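Local coordinates for (S)-ureidoglycine--glyoxylate transaminase (PDB 3ISL), which transfers the amino group of (S)-ureidoglycine to glyoxylate, yielding oxalurate and glycine, with pyridoxal 5'-phosphate as cofactor in purine catabolism, at residues A[65-70]-A[247-252]; A[77-82]-A[168-173]; A[61-66]-A[209-214]. One frame throughout, in Å; residues are numbered along the deposited sequence.

Interaction 1 (A[65-70]-A[247-252]). With PLP (pyridoxal-5'-phosphate), chain C.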
# COMPACT_ATOMS: atom_id res chain seq x y z
N TYR A 65 -3.11 4.36 -13.93
CA TYR A 65 -1.98 4.50 -13.01
C TYR A 65 -2.34 3.79 -11.76
O TYR A 65 -3.52 3.61 -11.50
CB TYR A 65 -1.62 5.99 -12.75
CG TYR A 65 -2.74 6.87 -12.14
CD1 TYR A 65 -3.55 7.67 -12.96
CD2 TYR A 65 -2.95 6.90 -10.78
CE1 TYR A 65 -4.57 8.50 -12.40
CE2 TYR A 65 -3.97 7.70 -10.21
CZ TYR A 65 -4.76 8.48 -11.03
OH TYR A 65 -5.72 9.25 -10.44
N PRO A 66 -1.35 3.30 -11.00
CA PRO A 66 -1.73 2.56 -9.80
C PRO A 66 -1.92 3.48 -8.56
O PRO A 66 -1.35 4.53 -8.48
CB PRO A 66 -0.52 1.65 -9.54
CG PRO A 66 0.59 2.33 -10.16
CD PRO A 66 0.08 3.20 -11.29
N ILE A 67 -2.70 3.05 -7.60
CA ILE A 67 -2.67 3.73 -6.32
C ILE A 67 -2.05 2.74 -5.31
O ILE A 67 -2.08 1.49 -5.52
CB ILE A 67 -4.10 4.29 -5.84
CG1 ILE A 67 -5.01 3.17 -5.46
CG2 ILE A 67 -4.83 5.23 -6.83
CD1 ILE A 67 -5.15 3.10 -3.90
N ASP A 68 -1.55 3.26 -4.21
CA ASP A 68 -0.70 2.45 -3.35
C ASP A 68 -1.68 2.00 -2.29
O ASP A 68 -2.17 2.79 -1.50
CB ASP A 68 0.43 3.32 -2.78
CG ASP A 68 1.48 3.70 -3.82
OD1 ASP A 68 2.43 4.45 -3.49
OD2 ASP A 68 1.31 3.26 -4.99
N GLY A 69 -2.05 0.74 -2.30
CA GLY A 69 -3.06 0.30 -1.35
C GLY A 69 -3.44 -1.01 -1.95
O GLY A 69 -3.12 -1.26 -3.13
N THR A 70 -4.09 -1.85 -1.16
CA THR A 70 -4.66 -3.04 -1.77
C THR A 70 -5.76 -2.64 -2.79
O THR A 70 -6.11 -1.42 -2.97
CB THR A 70 -5.05 -4.16 -0.70
OG1 THR A 70 -6.43 -4.07 -0.29
CG2 THR A 70 -4.14 -4.08 0.52
N ASN A 247 -7.77 12.32 2.06
CA ASN A 247 -6.61 12.94 1.44
C ASN A 247 -5.77 11.93 0.61
O ASN A 247 -5.37 12.22 -0.53
CB ASN A 247 -5.71 13.63 2.50
CG ASN A 247 -4.39 14.13 1.90
OD1 ASN A 247 -4.33 15.22 1.32
ND2 ASN A 247 -3.33 13.31 2.03
N TYR A 248 -5.51 10.75 1.21
CA TYR A 248 -4.67 9.72 0.57
C TYR A 248 -5.34 9.15 -0.70
O TYR A 248 -4.67 8.94 -1.72
CB TYR A 248 -4.35 8.60 1.56
CG TYR A 248 -3.38 7.53 1.09
CD1 TYR A 248 -1.99 7.74 1.16
CD2 TYR A 248 -3.86 6.31 0.56
CE1 TYR A 248 -1.10 6.75 0.77
CE2 TYR A 248 -3.00 5.29 0.16
CZ TYR A 248 -1.60 5.51 0.25
OH TYR A 248 -0.71 4.50 -0.15
N PHE A 249 -6.67 8.98 -0.67
CA PHE A 249 -7.44 8.53 -1.86
C PHE A 249 -7.97 9.66 -2.77
O PHE A 249 -8.89 9.44 -3.57
CB PHE A 249 -8.58 7.57 -1.41
CG PHE A 249 -8.10 6.32 -0.68
CD1 PHE A 249 -6.95 5.62 -1.11
CD2 PHE A 249 -8.79 5.86 0.44
CE1 PHE A 249 -6.50 4.48 -0.42
CE2 PHE A 249 -8.35 4.71 1.14
CZ PHE A 249 -7.19 4.04 0.71
N ASP A 250 -7.40 10.88 -2.65
CA ASP A 250 -7.84 12.04 -3.45
C ASP A 250 -7.27 11.96 -4.91
O ASP A 250 -6.13 12.40 -5.17
CB ASP A 250 -7.44 13.37 -2.74
CG ASP A 250 -8.03 14.64 -3.44
OD1 ASP A 250 -8.00 15.75 -2.80
OD2 ASP A 250 -8.54 14.53 -4.61
N LEU A 251 -8.05 11.39 -5.84
CA LEU A 251 -7.56 11.18 -7.23
C LEU A 251 -7.15 12.47 -7.94
O LEU A 251 -6.38 12.46 -8.89
CB LEU A 251 -8.59 10.40 -8.10
CG LEU A 251 -8.97 9.00 -7.61
CD1 LEU A 251 -9.84 8.30 -8.62
CD2 LEU A 251 -7.76 8.11 -7.25
N SER A 252 -7.73 13.59 -7.49
CA SER A 252 -7.44 14.94 -8.00
C SER A 252 -6.00 15.38 -7.68
O SER A 252 -5.40 16.13 -8.46
CB SER A 252 -8.37 15.97 -7.37
OG SER A 252 -8.18 17.18 -8.03
N1 PLP C . -12.68 -7.22 -5.18
C2 PLP C . -12.79 -8.58 -5.73
C2A PLP C . -13.68 -8.97 -6.75
C3 PLP C . -11.99 -9.63 -5.26
O3 PLP C . -12.08 -10.90 -5.78
C4 PLP C . -11.04 -9.45 -4.28
C4A PLP C . -10.15 -10.67 -3.82
C5 PLP C . -10.89 -8.18 -3.74
C6 PLP C . -11.69 -7.06 -4.15
C5A PLP C . -9.89 -8.04 -2.64
O4P PLP C . -9.01 -7.06 -2.92
P PLP C . -7.89 -6.95 -1.81
O1P PLP C . -7.93 -8.11 -0.83
O2P PLP C . -8.21 -5.43 -1.22
O3P PLP C . -6.39 -6.83 -2.57
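I67 and F249 bring the two backbones closest, their CA atoms 8.1 Å apart, where strand 65-68 runs almost opposite in direction (167°) to 248-251, which starts in a type I turn (N247 to D250) and leads into helix 251-257. No backbone atoms pair at that distance, so the side chains bridge the gap. I67 splits its branches: CD1 reaches the F249 ring obliquely, 4.0 Å from CE1, while its CG2 lies 4.1 Å from L251 CD2. Y65, whose hydroxyl is bonded to Y211, meets L251 at a slant, OH 3.9 Å from L251 CB. Y248 swings its ring away from its own N (chi1 -174°), which carries its OH over to donate to D68 O at 2.6 Å. The hydroxyl approaches from above the carbonyl plane, 40° out of it. Two residues on, T70 sits at the N-cap position of the next helix and its OG1 hydrogen-bonds PLP O2P at 2.4 Å, so short that the exact length is doubtful. The second subunit meets this corner: its T70 N also bonds this Y248 OH, and its F249 stacks on F249. One tyrosine hydroxyl thus ties the D68 carbonyl of its own subunit to the phosphate-binding turn of the other, consistent with a cofactor site that depends on the dimer.

Interaction 2 (A[77-82]-A[168-173]). With PLP (pyridoxal-5'-phosphate), chain C.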
# COMPACT_ATOMS: atom_id res chain seq x y z
N ALA A 77 -10.74 4.76 -3.35
CA ALA A 77 -10.27 6.05 -3.87
C ALA A 77 -11.16 6.49 -5.06
O ALA A 77 -11.57 7.65 -5.12
CB ALA A 77 -8.80 6.01 -4.27
N VAL A 78 -11.47 5.57 -5.98
CA VAL A 78 -12.36 5.93 -7.07
C VAL A 78 -13.71 6.35 -6.47
O VAL A 78 -14.18 7.46 -6.74
CB VAL A 78 -12.50 4.84 -8.14
CG1 VAL A 78 -13.60 5.24 -9.16
CG2 VAL A 78 -11.15 4.57 -8.88
N LEU A 79 -14.34 5.51 -5.64
CA LEU A 79 -15.69 5.86 -5.16
C LEU A 79 -15.71 7.13 -4.29
O LEU A 79 -16.63 7.95 -4.40
CB LEU A 79 -16.31 4.69 -4.43
CG LEU A 79 -16.65 3.49 -5.33
CD1 LEU A 79 -17.00 2.34 -4.47
CD2 LEU A 79 -17.83 3.89 -6.25
N ALA A 80 -14.71 7.30 -3.44
CA ALA A 80 -14.54 8.53 -2.65
C ALA A 80 -14.49 9.78 -3.54
O ALA A 80 -15.05 10.82 -3.20
CB ALA A 80 -13.25 8.45 -1.79
N SER A 81 -13.84 9.67 -4.68
CA SER A 81 -13.55 10.87 -5.45
C SER A 81 -14.79 11.30 -6.27
O SER A 81 -14.91 12.43 -6.63
CB SER A 81 -12.33 10.65 -6.33
OG SER A 81 -12.66 9.74 -7.39
N VAL A 82 -15.73 10.38 -6.45
CA VAL A 82 -16.86 10.58 -7.33
C VAL A 82 -18.23 10.67 -6.58
O VAL A 82 -19.24 10.98 -7.18
CB VAL A 82 -16.74 9.47 -8.40
CG1 VAL A 82 -17.80 8.49 -8.38
CG2 VAL A 82 -16.22 10.03 -9.75
N LEU A 168 -22.13 7.21 -14.25
CA LEU A 168 -20.78 6.69 -14.28
C LEU A 168 -20.76 5.22 -13.96
O LEU A 168 -21.27 4.80 -12.93
CB LEU A 168 -19.87 7.46 -13.31
CG LEU A 168 -20.02 8.97 -13.44
CD1 LEU A 168 -19.32 9.59 -12.23
CD2 LEU A 168 -19.35 9.43 -14.80
N PHE A 169 -20.21 4.42 -14.87
CA PHE A 169 -20.19 2.98 -14.64
C PHE A 169 -18.81 2.62 -14.07
O PHE A 169 -17.82 2.75 -14.77
CB PHE A 169 -20.42 2.28 -16.00
CG PHE A 169 -20.52 0.78 -15.93
CD1 PHE A 169 -21.06 0.13 -14.84
CD2 PHE A 169 -20.20 0.03 -17.06
CE1 PHE A 169 -21.22 -1.21 -14.82
CE2 PHE A 169 -20.37 -1.34 -17.07
CZ PHE A 169 -20.90 -1.97 -15.96
N ILE A 170 -18.76 2.22 -12.80
CA ILE A 170 -17.50 1.98 -12.09
C ILE A 170 -17.44 0.51 -11.77
O ILE A 170 -18.33 -0.00 -11.11
CB ILE A 170 -17.41 2.87 -10.82
CG1 ILE A 170 -17.39 4.36 -11.27
CG2 ILE A 170 -16.14 2.51 -9.91
CD1 ILE A 170 -17.80 5.24 -10.24
N VAL A 171 -16.39 -0.15 -12.24
CA VAL A 171 -16.34 -1.60 -12.24
C VAL A 171 -15.18 -2.13 -11.38
O VAL A 171 -14.09 -1.68 -11.50
CB VAL A 171 -16.27 -2.19 -13.72
CG1 VAL A 171 -15.97 -3.70 -13.68
CG2 VAL A 171 -17.63 -1.99 -14.44
N ASP A 172 -15.46 -3.08 -10.49
CA ASP A 172 -14.38 -3.74 -9.79
C ASP A 172 -13.97 -4.90 -10.72
O ASP A 172 -14.72 -5.88 -10.84
CB ASP A 172 -14.92 -4.17 -8.39
CG ASP A 172 -14.16 -5.32 -7.75
OD1 ASP A 172 -13.28 -5.96 -8.33
OD2 ASP A 172 -14.51 -5.65 -6.63
N ALA A 173 -12.83 -4.76 -11.42
CA ALA A 173 -12.29 -5.85 -12.26
C ALA A 173 -11.08 -6.52 -11.55
O ALA A 173 -10.15 -6.98 -12.19
CB ALA A 173 -11.92 -5.35 -13.70
N1 PLP C . -12.68 -7.22 -5.18
C2 PLP C . -12.79 -8.58 -5.73
C2A PLP C . -13.68 -8.97 -6.75
C3 PLP C . -11.99 -9.63 -5.26
O3 PLP C . -12.08 -10.90 -5.78
C4 PLP C . -11.04 -9.45 -4.28
C4A PLP C . -10.15 -10.67 -3.82
C5 PLP C . -10.89 -8.18 -3.74
C6 PLP C . -11.69 -7.06 -4.15
C5A PLP C . -9.89 -8.04 -2.64
O4P PLP C . -9.01 -7.06 -2.92
P PLP C . -7.89 -6.95 -1.81
O1P PLP C . -7.93 -8.11 -0.83
O2P PLP C . -8.21 -5.43 -1.22
O3P PLP C . -6.39 -6.83 -2.57
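I170 lies at the middle of this buried, wholly apolar contact and spreads its two branches under the helix. Its CG2 meets V78 CG1 at 3.8 Å, the two side chains lying alongside and pointing opposite ways. CG1 is anti to the carbonyl carbon (chi1 -64°), which carries the other branch along the helix, so that I170 CD1 comes within 3.7 Å of V82 CG1. L79 closes on the same methyl more loosely, with L79 CD2 4.2 Å from I170 CD1. V82 straddles two strand residues: while CG1 takes I170, its CG2 meets L168 CD1 tip to tip at 4.0 Å. Helix 77-82 runs against the strand at 160°, the axes 10.3 Å apart, which is the spacing of a helix lying on a sheet. The sheet is the mixed seven-stranded one of the large domain of fold type I PLP enzymes, and strand 168-172 sits inside it, hydrogen-bonded between strands 139-143 and 191-193. I139, A191 and I193 from these neighbours fill in around I170, V78 and V82. Near the end of the helix S81 OG turns back and donates to V78 O at 2.8 Å, and V215 and V218 of helix 213-220 cover V82 further out. Further along the strand segment, D172 points its carboxylate at the cofactor, OD2 lying 2.8 Å from PLP N1, as the aspartate of this fold characteristically faces the pyridine nitrogen. D172 OD1 accepts from V174 N, a bond that would limit rotation of the carboxylate, while T70, S71 and R72, where helix 71-82 begins, hydrogen-bond PLP, T70 doing so at the phosphate.

Interaction 3 (A[61-66]-A[209-214])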
# COMPACT_ATOMS: atom_id res chain seq x y z
N ASN A 61 -7.78 5.80 -22.40
CA ASN A 61 -7.90 6.82 -21.33
C ASN A 61 -6.52 7.42 -21.00
O ASN A 61 -5.55 6.65 -20.79
CB ASN A 61 -8.39 6.18 -20.01
CG ASN A 61 -9.87 5.87 -20.01
OD1 ASN A 61 -10.63 6.45 -20.77
ND2 ASN A 61 -10.29 4.95 -19.11
N ARG A 62 -6.45 8.73 -20.88
CA ARG A 62 -5.28 9.42 -20.33
C ARG A 62 -5.00 8.92 -18.93
O ARG A 62 -3.82 8.78 -18.54
CB ARG A 62 -5.47 10.95 -20.32
CG ARG A 62 -4.12 11.76 -20.18
CD ARG A 62 -4.22 13.31 -20.52
NE ARG A 62 -4.62 13.57 -21.93
CZ ARG A 62 -5.85 13.92 -22.33
NH1 ARG A 62 -6.84 14.07 -21.43
NH2 ARG A 62 -6.10 14.12 -23.62
N TRP A 63 -6.05 8.63 -18.16
CA TRP A 63 -5.86 8.28 -16.74
C TRP A 63 -5.81 6.72 -16.55
O TRP A 63 -6.85 6.02 -16.65
CB TRP A 63 -6.91 8.99 -15.86
CG TRP A 63 -6.92 10.54 -16.06
CD1 TRP A 63 -6.14 11.45 -15.39
CD2 TRP A 63 -7.65 11.32 -17.06
NE1 TRP A 63 -6.35 12.73 -15.89
CE2 TRP A 63 -7.25 12.68 -16.91
CE3 TRP A 63 -8.58 10.99 -18.08
CZ2 TRP A 63 -7.81 13.75 -17.72
CZ3 TRP A 63 -9.12 12.06 -18.91
CH2 TRP A 63 -8.72 13.40 -18.71
N ALA A 64 -4.58 6.20 -16.32
CA ALA A 64 -4.36 4.80 -15.97
C ALA A 64 -3.04 4.71 -15.21
O ALA A 64 -2.01 4.96 -15.77
CB ALA A 64 -4.34 3.92 -17.22
N TYR A 65 -3.11 4.36 -13.93
CA TYR A 65 -1.98 4.50 -13.01
C TYR A 65 -2.34 3.79 -11.76
O TYR A 65 -3.52 3.61 -11.50
CB TYR A 65 -1.62 5.99 -12.75
CG TYR A 65 -2.74 6.87 -12.14
CD1 TYR A 65 -3.55 7.67 -12.96
CD2 TYR A 65 -2.95 6.90 -10.78
CE1 TYR A 65 -4.57 8.50 -12.40
CE2 TYR A 65 -3.97 7.70 -10.21
CZ TYR A 65 -4.76 8.48 -11.03
OH TYR A 65 -5.72 9.25 -10.44
N PRO A 66 -1.35 3.30 -11.00
CA PRO A 66 -1.73 2.56 -9.80
C PRO A 66 -1.92 3.48 -8.56
O PRO A 66 -1.35 4.53 -8.48
CB PRO A 66 -0.52 1.65 -9.54
CG PRO A 66 0.59 2.33 -10.16
CD PRO A 66 0.08 3.20 -11.29
N ILE A 209 -5.69 1.54 -11.63
CA ILE A 209 -7.01 2.11 -11.93
C ILE A 209 -6.95 2.75 -13.27
O ILE A 209 -5.89 3.15 -13.71
CB ILE A 209 -7.50 3.16 -10.88
CG1 ILE A 209 -6.60 4.37 -10.84
CG2 ILE A 209 -7.58 2.54 -9.49
CD1 ILE A 209 -7.11 5.51 -9.85
N THR A 210 -8.11 2.87 -13.90
CA THR A 210 -8.23 3.68 -15.06
C THR A 210 -9.60 4.36 -15.06
O THR A 210 -10.61 3.80 -14.58
CB THR A 210 -8.01 2.84 -16.39
OG1 THR A 210 -7.87 3.71 -17.51
CG2 THR A 210 -9.10 1.85 -16.65
N TYR A 211 -9.64 5.53 -15.69
CA TYR A 211 -10.89 6.23 -15.88
C TYR A 211 -10.80 7.28 -16.99
O TYR A 211 -9.70 7.65 -17.39
CB TYR A 211 -11.35 6.84 -14.57
CG TYR A 211 -10.38 7.81 -13.96
CD1 TYR A 211 -10.35 9.17 -14.34
CD2 TYR A 211 -9.50 7.40 -12.97
CE1 TYR A 211 -9.46 10.09 -13.71
CE2 TYR A 211 -8.63 8.28 -12.36
CZ TYR A 211 -8.60 9.60 -12.75
OH TYR A 211 -7.71 10.40 -12.11
N ASN A 212 -11.96 7.69 -17.50
CA ASN A 212 -12.13 8.60 -18.66
C ASN A 212 -12.37 10.03 -18.24
O ASN A 212 -12.28 10.36 -17.05
CB ASN A 212 -13.25 8.10 -19.64
CG ASN A 212 -14.66 8.01 -18.99
OD1 ASN A 212 -14.91 8.51 -17.90
ND2 ASN A 212 -15.58 7.37 -19.69
N GLU A 213 -12.66 10.89 -19.22
CA GLU A 213 -12.86 12.34 -19.06
C GLU A 213 -14.18 12.63 -18.33
O GLU A 213 -14.26 13.56 -17.53
CB GLU A 213 -12.76 13.03 -20.44
CG GLU A 213 -13.62 14.31 -20.61
CD GLU A 213 -13.38 15.15 -21.95
OE1 GLU A 213 -13.16 16.39 -21.83
OE2 GLU A 213 -13.43 14.59 -23.09
N ARG A 214 -15.21 11.78 -18.55
CA ARG A 214 -16.44 11.85 -17.71
C ARG A 214 -16.11 11.77 -16.23
O ARG A 214 -16.54 12.62 -15.45
CB ARG A 214 -17.47 10.77 -18.08
CG ARG A 214 -17.98 10.86 -19.53
CD ARG A 214 -19.52 10.64 -19.62
NE ARG A 214 -19.78 9.28 -19.29
CZ ARG A 214 -20.77 8.82 -18.55
NH1 ARG A 214 -21.72 9.60 -18.11
NH2 ARG A 214 -20.81 7.52 -18.32
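A64 and T210 form a non-hydrogen-bonded antiparallel pair, CA atoms 4.1 Å apart, and beside them Y65 and I209 exchange two backbone bonds, joining strand 63-68, outermost of the sheet within this chain, to strand 206-211. W63 O takes two donors, Y211 N at 3.0 Å and the hydroxyl of T210, whose OG1, turned to that side by a chi1 of -168°, lies 2.7 Å away. That OG1 also receives N61 ND2 at 3.2 Å, a nearly straight bond lying in the amide plane, which ties the N61 amide to T210. On the face bearing W63, Y65 and Y211, the Y211 ring carries W63 CB over it, 3.6 Å from the centroid, in a CH-pi contact; the indole itself is near parallel to the tyrosine but slid aside. At the ring edges Y65 OH donates to Y211 OH at 2.8 Å, and E255 is bonded to the same Y211 oxygen. A phenylalanine in place of Y211 would keep the surface beneath W63 but would probably leave Y65 OH and E255 without their shared mate. The chain of hydrogen bonds from Y65 through Y211 to E255 links the paired strands to helix 251-257.

All three contacts belong to the large domain and its seven-stranded sheet, with centres only 11 to 12 Å apart. Along the chain come strand 63-68, the outermost within the chain, used by interactions 1 and 3 with Y65 and P66 in common, then helix 71-82 of interaction 2, strand 168-172, strand 206-211 running into helix 213-220, and last the 247-252 segment. L251 joins them: it packs on A77 and S81 of interaction 2 and on I209 and Y211 of interaction 3. Interactions 1 and 2 touch the same PLP from different ends, T70 at the phosphate and D172 at the pyridine nitrogen, so this packed core probably sets the spacing of two cofactor contacts.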